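PDB 2G64: putative 6-pyruvoyl tetrahydrobiopterin synthase from Caenorhabditis elegans, which probably catalyses the zinc-dependent conversion of 7,8-dihydroneopterin triphosphate into 6-pyruvoyl tetrahydropterin, releasing triphosphate, in tetrahydrobiopterin biosynthesis. Local coordinates for residues 99-104 / 127-132; 48-53 / 76-81; 36-39 / 43-46. The protein carries 1 engineered substitution. All blocks are in the same frame, centred on the assembly; numbering follows the deposited sequence.

Overall arrangement
The three contacts share one mixed beta-sheet, used for core packing at one place and for the active site at another. In chain order contact 3 comes first, then contact 2, then contact 1. Strand 44-57 carries the zinc-binding residues of contact 3 at its start and the tryptophan of contact 2 further along, the two centres lying about 21 Å apart. Contact 1 sits on the neighbouring strand 122-128, its centre about 12 Å from each of the others, and its I127 packs on W50 while E129 approaches H46. Helices 68-80 and 101-115 pack against the sheet. Contacts 1 and 3 also touch the same neighbouring subunit, consistent with active sites at the hexamer's interfaces.

Contact 1: residues 99-104 / 127-132; sequences STSENV and IEETPK
The flat carboxylate of E129 is met at OE2 by the hydroxyl OG of S101, which donates over 2.6 Å. The donor uses the anti side of that oxygen and stands 18° out of the carboxylate plane. A water reaches the same oxygen, giving a hydrogen to E129 OE2 and accepting one from the backbone N of S101, so the serine hydroxyl grips OE2 directly and its amide does so through solvent. At the other oxygen, OE1, N133 ND2 makes a weak bond. The torsion of S101, with OG anti to the carbonyl carbon (chi1 -62°), also brings the hydroxyl alongside the glutamate stem, OG lying 3.2 Å from E129 CB.

Beside this polar pair the packing is apolar. S101 CB rests 4.2 Å from I127 CG2, and V104 crosses I127 at about a right angle, with V104 CG1 lying 4.2 Å from I127 CG1. The polar link thus joins the first turn of helix 101-115, where T100 is the N-cap and its OG1 accepts a weak bond from N103 N, to the corner that the chain turns at E129, after strand 122-128. T100 OG1 also binds G63 O of a second subunit, and E129 O takes a bond from N47 ND2 of a third. In the tunnelling fold a glutamate commonly anchors the pterin, and E129 is probably its counterpart; by similarity it belongs to the active-site charge relay.

Contact 2: residues 48-53 / 76-81; sequences YVWKVK and SLVLDT
W50, on strand 44-57, meets V78 and L79 of helix 68-80 in the sheet-to-helix core of the tunnelling fold, in which helices pack on one face of a largely antiparallel sheet. The contact between the two segments is apolar. V78 presents its whole branch to the far corner of the indole: CB lies 3.6 Å from W50 CH2, with CG1 and CG2 close to the same atom. The two side chains cross at about a right angle. L79 works along the neighbouring part of the six-membered ring, where its CD2 comes to 3.7 Å from W50 CE3 and its CG sits almost as near. L79 leaves its backbone at an angle to the strand, but CG anti to the carbonyl carbon (chi1 -76°) swings the branch back onto the tryptophan.

Within the strand, V52 supports the indole, its CG2 standing 3.4 Å above the ring plane and offset toward the rim. M75 and M108, from helices 68-80 and 101-115, also pack on W50, which therefore lies in the core between sheet and helices.

The polar bonds lie within 76-81. V78 O accepts from T81 twice: the backbone N of T81 lies 3.1 Å away, and T81 OG1 donates over 2.7 Å in the carbonyl plane, at a C=O...donor angle of 155°.

Contact 3: residues 36-39 / 43-46; sequences GKCN and GHGH. With NA (sodium ion), chain C; ZN (zinc ion), chain D.
C38 and H44 share a sodium ion beside the three-histidine zinc site characteristic of 6-pyruvoyl tetrahydropterin synthases, where H44 and H46 form a His-X-His pair at the start of strand 44-57. In the first shell, sodium is held by C38 O at 2.7 Å and by H44 ND1 at 2.9 Å, with N40 O as a third ligand. The other nitrogen of the same imidazole, H44 NE2, binds zinc at 2.1 Å, so one ring bridges both metals, with sodium in its plane and zinc somewhat out of it. H46 NE2 is likewise 2.1 Å from zinc, and H19 together with a water completes the zinc site.

Directly between the segments, C38 O stands at the edge of the H44 ring, 3.5 Å from H44 CE1. CG of H44 lies between the backbone N and the carbonyl carbon (chi1 62°), which turns the imidazole toward the turn holding C38.

Further out, the carbonyl of G36 accepts from N39 N, shaping the short 3-10 turn that presents the cysteine. H46 ND1 is fixed by N47 OD1 of a neighbouring subunit, and H84 of that subunit packs on both C38 and H44. The site thus lies at a subunit interface. C38 is the predicted proton acceptor, and H84 belongs by similarity to the charge relay. C38 SG lies 3.5 Å from the oxygen of the zinc-bound water.

Contact 1: residues 99-104 / 127-132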
ATOM      1  N   SER A  99      25.318  -5.726 -10.271  1.00 12.38           N
ATOM      2  CA  SER A  99      24.118  -5.983  -9.464  1.00 15.10           C
ATOM      3  C   SER A  99      22.955  -4.979  -9.700  1.00 16.42           C
ATOM      4  O   SER A  99      22.261  -4.559  -8.756  1.00 13.42           O
ATOM      5  CB  SER A  99      24.508  -6.007  -7.976  1.00 15.05           C
ATOM      6  OG  SER A  99      25.024  -4.732  -7.593  1.00 15.05           O
ATOM      7  N   THR A 100      22.733  -4.594 -10.949  1.00 11.65           N
ATOM      8  CA  THR A 100      21.529  -3.803 -11.290  1.00 13.90           C
ATOM      9  C   THR A 100      20.328  -4.668 -10.996  1.00 16.72           C
ATOM     10  O   THR A 100      20.427  -5.889 -11.007  1.00 14.00           O
ATOM     11  CB  THR A 100      21.457  -3.454 -12.796  1.00 16.38           C
ATOM     12  OG1 THR A 100      21.620  -4.655 -13.575  1.00 12.62           O
ATOM     13  CG2 THR A 100      22.528  -2.459 -13.161  1.00 14.44           C
ATOM     14  N   SER A 101      19.165  -4.058 -10.780  1.00 11.44           N
ATOM     15  CA  SER A 101      17.993  -4.873 -10.464  1.00 11.13           C
ATOM     16  C   SER A 101      17.547  -5.766 -11.637  1.00 11.54           C
ATOM     17  O   SER A 101      16.975  -6.827 -11.424  1.00 13.13           O
ATOM     18  CB  SER A 101      16.847  -3.997  -9.952  1.00 17.23           C
ATOM     19  OG  SER A 101      17.249  -3.341  -8.758  1.00 19.23           O
ATOM     20  N   GLU A 102      17.839  -5.345 -12.862  1.00 14.60           N
ATOM     21  CA  GLU A 102      17.664  -6.219 -14.047  1.00 14.12           C
ATOM     22  C   GLU A 102      18.401  -7.530 -13.813  1.00 14.30           C
ATOM     23  O   GLU A 102      17.843  -8.623 -13.974  1.00 13.72           O
ATOM     24  CB  GLU A 102      18.232  -5.533 -15.313  1.00 12.68           C
ATOM     25  CG  GLU A 102      17.418  -4.333 -15.833  1.00 15.43           C
ATOM     26  CD  GLU A 102      17.837  -2.994 -15.227  1.00 15.12           C
ATOM     27  OE1 GLU A 102      18.359  -2.951 -14.074  1.00 15.74           O
ATOM     28  OE2 GLU A 102      17.607  -1.977 -15.906  1.00 16.89           O
ATOM     29  N   ASN A 103      19.665  -7.431 -13.416  1.00 11.06           N
ATOM     30  CA  ASN A 103      20.485  -8.641 -13.234  1.00 12.86           C
ATOM     31  C   ASN A 103      20.139  -9.424 -11.973  1.00 13.28           C
ATOM     32  O   ASN A 103      20.318 -10.652 -11.922  1.00 14.52           O
ATOM     33  CB  ASN A 103      21.991  -8.313 -13.307  1.00 12.77           C
ATOM     34  CG  ASN A 103      22.479  -8.126 -14.732  1.00 16.46           C
ATOM     35  OD1 ASN A 103      22.110  -8.893 -15.639  1.00 16.13           O
ATOM     36  ND2 ASN A 103      23.287  -7.077 -14.955  1.00 13.49           N
ATOM     37  N   VAL A 104      19.604  -8.732 -10.972  1.00 14.17           N
ATOM     38  CA  VAL A 104      19.093  -9.405  -9.772  1.00 15.27           C
ATOM     39  C   VAL A 104      17.869 -10.241 -10.151  1.00 11.98           C
ATOM     40  O   VAL A 104      17.723 -11.372  -9.719  1.00 14.92           O
ATOM     41  CB  VAL A 104      18.742  -8.390  -8.643  1.00 14.57           C
ATOM     42  CG1 VAL A 104      18.111  -9.107  -7.435  1.00 14.43           C
ATOM     43  CG2 VAL A 104      20.027  -7.622  -8.194  1.00 16.47           C
ATOM     44  N   ILE A 127      11.273  -8.097  -9.393  1.00 12.92           N
ATOM     45  CA  ILE A 127      12.039  -7.480  -8.310  1.00 12.84           C
ATOM     46  C   ILE A 127      11.612  -6.019  -8.232  1.00 15.19           C
ATOM     47  O   ILE A 127      11.664  -5.314  -9.226  1.00 14.77           O
ATOM     48  CB  ILE A 127      13.564  -7.548  -8.595  1.00 17.13           C
ATOM     49  CG1 ILE A 127      14.077  -8.998  -8.412  1.00 14.96           C
ATOM     50  CG2 ILE A 127      14.331  -6.563  -7.691  1.00 12.88           C
ATOM     51  CD1 ILE A 127      13.979  -9.532  -6.968  1.00 11.86           C
ATOM     52  N   GLU A 128      11.176  -5.577  -7.056  1.00 12.47           N
ATOM     53  CA  GLU A 128      10.961  -4.144  -6.840  1.00 13.20           C
ATOM     54  C   GLU A 128      12.126  -3.649  -6.001  1.00 12.60           C
ATOM     55  O   GLU A 128      12.249  -3.976  -4.822  1.00 15.34           O
ATOM     56  CB  GLU A 128       9.617  -3.875  -6.154  1.00 15.72           C
ATOM     57  CG  GLU A 128       8.416  -4.569  -6.826  1.00 14.34           C
ATOM     58  CD  GLU A 128       7.057  -4.158  -6.275  1.00 28.72           C
ATOM     59  OE1 GLU A 128       6.996  -3.588  -5.165  1.00 26.51           O
ATOM     60  OE2 GLU A 128       6.041  -4.425  -6.961  1.00 23.34           O
ATOM     61  N   GLU A 129      12.991  -2.881  -6.631  1.00 13.03           N
ATOM     62  CA  GLU A 129      14.151  -2.316  -5.972  1.00 10.03           C
ATOM     63  C   GLU A 129      13.723  -1.254  -4.950  1.00 17.56           C
ATOM     64  O   GLU A 129      14.280  -1.182  -3.855  1.00 17.37           O
ATOM     65  CB  GLU A 129      15.010  -1.713  -7.064  1.00 18.88           C
ATOM     66  CG  GLU A 129      16.135  -0.862  -6.645  1.00 25.08           C
ATOM     67  CD  GLU A 129      16.665  -0.135  -7.858  1.00 30.78           C
ATOM     68  OE1 GLU A 129      16.357   1.063  -8.012  1.00 29.13           O
ATOM     69  OE2 GLU A 129      17.322  -0.788  -8.691  1.00 26.26           O
ATOM     70  N   THR A 130      12.743  -0.438  -5.339  1.00 14.72           N
ATOM     71  CA  THR A 130      11.964   0.397  -4.427  1.00 17.91           C
ATOM     72  C   THR A 130      10.522   0.329  -4.925  1.00 21.08           C
ATOM     73  O   THR A 130      10.252  -0.253  -5.975  1.00 17.16           O
ATOM     74  CB  THR A 130      12.408   1.873  -4.469  1.00 17.06           C
ATOM     75  OG1 THR A 130      11.938   2.461  -5.675  1.00 17.16           O
ATOM     76  CG2 THR A 130      13.952   2.004  -4.394  1.00 16.85           C
ATOM     77  N   PRO A 131       9.588   0.903  -4.166  1.00 17.94           N
ATOM     78  CA  PRO A 131       8.193   0.912  -4.617  1.00 26.07           C
ATOM     79  C   PRO A 131       7.978   1.584  -5.968  1.00 20.11           C
ATOM     80  O   PRO A 131       6.931   1.396  -6.592  1.00 27.85           O
ATOM     81  CB  PRO A 131       7.449   1.638  -3.474  1.00 22.60           C
ATOM     82  CG  PRO A 131       8.337   1.353  -2.242  1.00 20.75           C
ATOM     83  CD  PRO A 131       9.742   1.498  -2.821  1.00 21.32           C
ATOM     84  N   LYS A 132       8.966   2.327  -6.440  1.00 14.94           N
ATOM     85  CA  LYS A 132       8.838   3.093  -7.668  1.00 23.39           C
ATOM     86  C   LYS A 132       9.582   2.507  -8.868  1.00 15.68           C
ATOM     87  O   LYS A 132       9.394   2.990  -9.987  1.00 15.03           O
ATOM     88  CB  LYS A 132       9.331   4.529  -7.468  1.00 29.86           C
ATOM     89  CG  LYS A 132       8.421   5.398  -6.601  1.00 33.71           C
ATOM     90  CD  LYS A 132       9.174   6.618  -6.066  1.00 40.39           C
ATOM     91  CE  LYS A 132       9.748   7.483  -7.182  1.00 59.91           C
ATOM     92  NZ  LYS A 132       8.726   8.394  -7.782  1.00 62.16           N
TER
HETATM   93  O   HOH W   1      19.674  -1.179  -9.726  1.00 34.79           O

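Contact 2: residues 48-53 / 76-81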
ATOM      1  N   TYR A  48      14.360  -5.341  -1.118  1.00 12.24           N
ATOM      2  CA  TYR A  48      13.926  -5.759  -2.435  1.00 11.64           C
ATOM      3  C   TYR A  48      12.644  -6.574  -2.239  1.00 16.52           C
ATOM      4  O   TYR A  48      12.618  -7.478  -1.413  1.00 19.55           O
ATOM      5  CB  TYR A  48      14.999  -6.656  -3.056  1.00 11.59           C
ATOM      6  CG  TYR A  48      16.256  -5.965  -3.520  1.00 15.95           C
ATOM      7  CD1 TYR A  48      16.355  -5.460  -4.818  1.00 16.02           C
ATOM      8  CD2 TYR A  48      17.377  -5.868  -2.680  1.00 11.77           C
ATOM      9  CE1 TYR A  48      17.534  -4.843  -5.277  1.00 15.16           C
ATOM     10  CE2 TYR A  48      18.556  -5.272  -3.132  1.00 13.75           C
ATOM     11  CZ  TYR A  48      18.625  -4.752  -4.416  1.00 13.43           C
ATOM     12  OH  TYR A  48      19.784  -4.170  -4.835  1.00 14.64           O
ATOM     13  N   VAL A  49      11.591  -6.253  -2.983  1.00 12.17           N
ATOM     14  CA  VAL A  49      10.426  -7.139  -2.998  1.00 11.42           C
ATOM     15  C   VAL A  49      10.628  -8.176  -4.124  1.00 13.45           C
ATOM     16  O   VAL A  49      10.940  -7.811  -5.263  1.00 15.39           O
ATOM     17  CB  VAL A  49       9.123  -6.353  -3.238  1.00 14.71           C
ATOM     18  CG1 VAL A  49       7.940  -7.303  -3.279  1.00 15.69           C
ATOM     19  CG2 VAL A  49       8.902  -5.315  -2.108  1.00 13.20           C
ATOM     20  N   TRP A  50      10.445  -9.444  -3.804  1.00 11.43           N
ATOM     21  CA  TRP A  50      10.589 -10.500  -4.808  1.00 13.78           C
ATOM     22  C   TRP A  50       9.220 -11.148  -5.045  1.00 16.45           C
ATOM     23  O   TRP A  50       8.624 -11.676  -4.113  1.00 14.05           O
ATOM     24  CB  TRP A  50      11.530 -11.579  -4.268  1.00 14.51           C
ATOM     25  CG  TRP A  50      11.889 -12.644  -5.262  1.00 14.03           C
ATOM     26  CD1 TRP A  50      11.946 -12.517  -6.625  1.00 13.51           C
ATOM     27  CD2 TRP A  50      12.275 -13.996  -4.963  1.00 14.49           C
ATOM     28  NE1 TRP A  50      12.351 -13.731  -7.199  1.00 12.31           N
ATOM     29  CE2 TRP A  50      12.569 -14.640  -6.199  1.00 12.19           C
ATOM     30  CE3 TRP A  50      12.430 -14.720  -3.768  1.00 14.74           C
ATOM     31  CZ2 TRP A  50      12.992 -15.989  -6.274  1.00 11.66           C
ATOM     32  CZ3 TRP A  50      12.829 -16.087  -3.847  1.00 14.90           C
ATOM     33  CH2 TRP A  50      13.117 -16.687  -5.093  1.00 13.53           C
ATOM     34  N   LYS A  51       8.706 -11.119  -6.271  1.00 11.18           N
ATOM     35  CA  LYS A  51       7.457 -11.869  -6.500  1.00 13.22           C
ATOM     36  C   LYS A  51       7.735 -13.002  -7.475  1.00 15.68           C
ATOM     37  O   LYS A  51       8.363 -12.794  -8.495  1.00 14.46           O
ATOM     38  CB  LYS A  51       6.365 -10.964  -7.074  1.00 14.22           C
ATOM     39  CG  LYS A  51       6.202  -9.624  -6.348  1.00 15.02           C
ATOM     40  CD  LYS A  51       5.008  -8.878  -6.910  1.00 23.25           C
ATOM     41  CE  LYS A  51       4.781  -7.563  -6.156  1.00 26.77           C
ATOM     42  NZ  LYS A  51       3.647  -6.790  -6.775  1.00 24.11           N
ATOM     43  N   VAL A  52       7.238 -14.182  -7.151  1.00 11.44           N
ATOM     44  CA  VAL A  52       7.488 -15.386  -7.942  1.00 17.41           C
ATOM     45  C   VAL A  52       6.149 -15.836  -8.488  1.00 12.87           C
ATOM     46  O   VAL A  52       5.245 -16.179  -7.718  1.00 12.95           O
ATOM     47  CB  VAL A  52       8.087 -16.505  -7.066  1.00 15.45           C
ATOM     48  CG1 VAL A  52       8.074 -17.862  -7.812  1.00 14.61           C
ATOM     49  CG2 VAL A  52       9.488 -16.100  -6.641  1.00 13.66           C
ATOM     50  N   LYS A  53       6.027 -15.808  -9.814  1.00 12.94           N
ATOM     51  CA  LYS A  53       4.759 -16.109 -10.470  1.00 16.47           C
ATOM     52  C   LYS A  53       4.861 -17.419 -11.263  1.00 14.94           C
ATOM     53  O   LYS A  53       5.774 -17.612 -12.060  1.00 12.60           O
ATOM     54  CB  LYS A  53       4.355 -14.947 -11.396  1.00 16.57           C
ATOM     55  CG  LYS A  53       2.940 -15.045 -12.005  1.00 16.80           C
ATOM     56  CD  LYS A  53       2.648 -13.749 -12.758  1.00 18.25           C
ATOM     57  CE  LYS A  53       1.248 -13.729 -13.331  1.00 15.28           C
ATOM     58  NZ  LYS A  53       0.801 -12.353 -13.702  1.00 22.10           N
ATOM     59  N   SER A  76      12.763 -19.885   0.009  1.00 19.01           N
ATOM     60  CA  SER A  76      13.642 -19.673   1.171  0.50 16.58           C
ATOM     61  C   SER A  76      15.099 -19.970   0.832  1.00 19.23           C
ATOM     62  O   SER A  76      16.006 -19.235   1.232  1.00 18.88           O
ATOM     63  CB  SER A  76      13.201 -20.532   2.365  0.50 20.06           C
ATOM     64  OG  SER A  76      13.798 -20.067   3.570  0.50 18.30           O
ATOM     65  N   LEU A  77      15.324 -21.048   0.094  1.00 19.98           N
ATOM     66  CA  LEU A  77      16.670 -21.446  -0.314  1.00 18.72           C
ATOM     67  C   LEU A  77      17.347 -20.356  -1.134  1.00 25.52           C
ATOM     68  O   LEU A  77      18.532 -20.044  -0.931  1.00 19.68           O
ATOM     69  CB  LEU A  77      16.610 -22.734  -1.119  1.00 23.51           C
ATOM     70  CG  LEU A  77      16.415 -24.015  -0.323  1.00 25.53           C
ATOM     71  CD1 LEU A  77      16.356 -25.174  -1.291  1.00 23.34           C
ATOM     72  CD2 LEU A  77      17.567 -24.203   0.693  1.00 30.59           C
ATOM     73  N   VAL A  78      16.584 -19.742  -2.035  1.00 18.33           N
ATOM     74  CA  VAL A  78      17.105 -18.642  -2.833  1.00 17.96           C
ATOM     75  C   VAL A  78      17.339 -17.401  -1.953  1.00 18.74           C
ATOM     76  O   VAL A  78      18.379 -16.740  -2.056  1.00 18.27           O
ATOM     77  CB  VAL A  78      16.152 -18.295  -4.016  1.00 19.11           C
ATOM     78  CG1 VAL A  78      16.747 -17.215  -4.897  1.00 16.80           C
ATOM     79  CG2 VAL A  78      15.823 -19.561  -4.849  1.00 20.57           C
ATOM     80  N   LEU A  79      16.363 -17.082  -1.104  1.00 19.15           N
ATOM     81  CA  LEU A  79      16.430 -15.882  -0.272  1.00 16.69           C
ATOM     82  C   LEU A  79      17.616 -15.948   0.702  1.00 21.89           C
ATOM     83  O   LEU A  79      18.206 -14.930   1.050  1.00 18.01           O
ATOM     84  CB  LEU A  79      15.113 -15.683   0.480  1.00 16.96           C
ATOM     85  CG  LEU A  79      13.972 -15.132  -0.388  1.00 14.59           C
ATOM     86  CD1 LEU A  79      12.642 -15.358   0.360  1.00 23.70           C
ATOM     87  CD2 LEU A  79      14.188 -13.652  -0.696  1.00 16.06           C
ATOM     88  N   ASP A  80      17.974 -17.159   1.117  1.00 19.08           N
ATOM     89  CA  ASP A  80      19.095 -17.351   2.048  1.00 15.80           C
ATOM     90  C   ASP A  80      20.400 -16.824   1.446  1.00 23.00           C
ATOM     91  O   ASP A  80      21.296 -16.384   2.170  1.00 19.92           O
ATOM     92  CB  ASP A  80      19.279 -18.846   2.336  1.00 16.25           C
ATOM     93  CG  ASP A  80      18.326 -19.371   3.391  1.00 23.99           C
ATOM     94  OD1 ASP A  80      17.617 -18.577   4.044  1.00 24.67           O
ATOM     95  OD2 ASP A  80      18.277 -20.610   3.544  1.00 34.44           O
ATOM     96  N   THR A  81      20.507 -16.905   0.123  1.00 15.55           N
ATOM     97  CA  THR A  81      21.697 -16.440  -0.592  1.00 18.27           C
ATOM     98  C   THR A  81      21.887 -14.914  -0.612  1.00 23.54           C
ATOM     99  O   THR A  81      23.001 -14.427  -0.847  1.00 17.23           O
ATOM    100  CB  THR A  81      21.765 -16.968  -2.045  1.00 17.94           C
ATOM    101  OG1 THR A  81      20.849 -16.264  -2.913  1.00 17.51           O
ATOM    102  CG2 THR A  81      21.519 -18.489  -2.109  1.00 20.61           C
TER

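Contact 3: residues 36-39 / 43-46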
ATOM      1  N   GLY A  36      26.275   7.012 -11.386  1.00 21.22           N
ATOM      2  CA  GLY A  36      26.014   8.168 -10.517  1.00 18.62           C
ATOM      3  C   GLY A  36      26.137   7.844  -9.033  1.00 15.95           C
ATOM      4  O   GLY A  36      27.079   7.166  -8.612  1.00 20.69           O
ATOM      5  N   LYS A  37      25.168   8.309  -8.242  1.00 20.18           N
ATOM      6  CA  LYS A  37      25.177   8.042  -6.798  1.00 21.08           C
ATOM      7  C   LYS A  37      25.146   6.533  -6.481  1.00 20.71           C
ATOM      8  O   LYS A  37      25.587   6.101  -5.415  1.00 17.60           O
ATOM      9  CB  LYS A  37      24.001   8.735  -6.112  1.00 26.07           C
ATOM     10  CG  LYS A  37      24.216  10.229  -5.890  1.00 35.88           C
ATOM     11  CD  LYS A  37      23.068  10.824  -5.065  1.00 52.04           C
ATOM     12  CE  LYS A  37      23.266  12.315  -4.812  1.00 50.27           C
ATOM     13  NZ  LYS A  37      24.050  12.565  -3.572  1.00 87.86           N
ATOM     14  N   CYS A  38      24.640   5.732  -7.414  1.00 17.56           N
ATOM     15  CA  CYS A  38      24.653   4.281  -7.211  1.00 22.96           C
ATOM     16  C   CYS A  38      26.066   3.678  -7.165  1.00 17.64           C
ATOM     17  O   CYS A  38      26.259   2.573  -6.654  1.00 17.28           O
ATOM     18  CB  CYS A  38      23.797   3.572  -8.247  1.00 19.69           C
ATOM     19  SG  CYS A  38      22.029   3.947  -8.087  1.00 27.97           S
ATOM     20  N   ASN A  39      27.053   4.438  -7.632  1.00 13.93           N
ATOM     21  CA  ASN A  39      28.440   4.003  -7.555  1.00 17.01           C
ATOM     22  C   ASN A  39      29.134   4.406  -6.229  1.00 22.76           C
ATOM     23  O   ASN A  39      30.343   4.203  -6.069  1.00 19.51           O
ATOM     24  CB  ASN A  39      29.192   4.556  -8.787  1.00 19.94           C
ATOM     25  CG  ASN A  39      30.611   4.050  -8.893  1.00 20.25           C
ATOM     26  OD1 ASN A  39      31.564   4.830  -8.750  1.00 18.34           O
ATOM     27  ND2 ASN A  39      30.772   2.753  -9.163  1.00 18.25           N
ATOM     28  N   GLY A  43      28.746   1.889  -0.936  1.00 19.68           N
ATOM     29  CA  GLY A  43      27.509   1.201  -1.253  1.00 18.99           C
ATOM     30  C   GLY A  43      26.272   1.890  -0.679  1.00 13.19           C
ATOM     31  O   GLY A  43      26.329   3.008  -0.110  1.00 15.20           O
ATOM     32  N   HIS A  44      25.143   1.226  -0.876  1.00 15.29           N
ATOM     33  CA  HIS A  44      23.855   1.676  -0.371  1.00 11.57           C
ATOM     34  C   HIS A  44      23.044   0.382  -0.365  1.00 13.24           C
ATOM     35  O   HIS A  44      23.631  -0.713  -0.443  1.00 13.82           O
ATOM     36  CB  HIS A  44      23.229   2.761  -1.279  1.00 12.41           C
ATOM     37  CG  HIS A  44      22.940   2.303  -2.685  1.00 16.76           C
ATOM     38  ND1 HIS A  44      23.929   2.133  -3.635  1.00 15.76           N
ATOM     39  CD2 HIS A  44      21.775   1.958  -3.293  1.00 17.20           C
ATOM     40  CE1 HIS A  44      23.387   1.704  -4.764  1.00 22.38           C
ATOM     41  NE2 HIS A  44      22.082   1.590  -4.583  1.00 22.04           N
ATOM     42  N   GLY A  45      21.726   0.482  -0.242  1.00 12.85           N
ATOM     43  CA  GLY A  45      20.946  -0.735  -0.041  1.00 17.80           C
ATOM     44  C   GLY A  45      19.469  -0.585  -0.312  1.00 15.47           C
ATOM     45  O   GLY A  45      18.986   0.515  -0.565  1.00 13.58           O
ATOM     46  N   HIS A  46      18.757  -1.707  -0.277  1.00 13.22           N
ATOM     47  CA  HIS A  46      17.332  -1.712  -0.612  1.00 17.18           C
ATOM     48  C   HIS A  46      16.662  -2.804   0.188  1.00 14.52           C
ATOM     49  O   HIS A  46      17.296  -3.810   0.519  1.00 13.67           O
ATOM     50  CB  HIS A  46      17.087  -1.981  -2.115  1.00 14.46           C
ATOM     51  CG  HIS A  46      17.714  -0.976  -3.028  1.00 12.58           C
ATOM     52  ND1 HIS A  46      17.259   0.319  -3.129  1.00 14.91           N
ATOM     53  CD2 HIS A  46      18.780  -1.067  -3.861  1.00 11.04           C
ATOM     54  CE1 HIS A  46      18.012   0.982  -3.991  1.00 16.38           C
ATOM     55  NE2 HIS A  46      18.940   0.163  -4.450  1.00 13.87           N
TER
HETATM   56 NA    NA C1002      26.756   2.467  -3.971  1.00 30.42          NA
HETATM   57 ZN    ZN D2001      20.663   0.377  -5.624  0.80 19.71          ZN
HETATM   58  O   HOH W   2      20.483   0.901  -7.365  1.00 26.05           O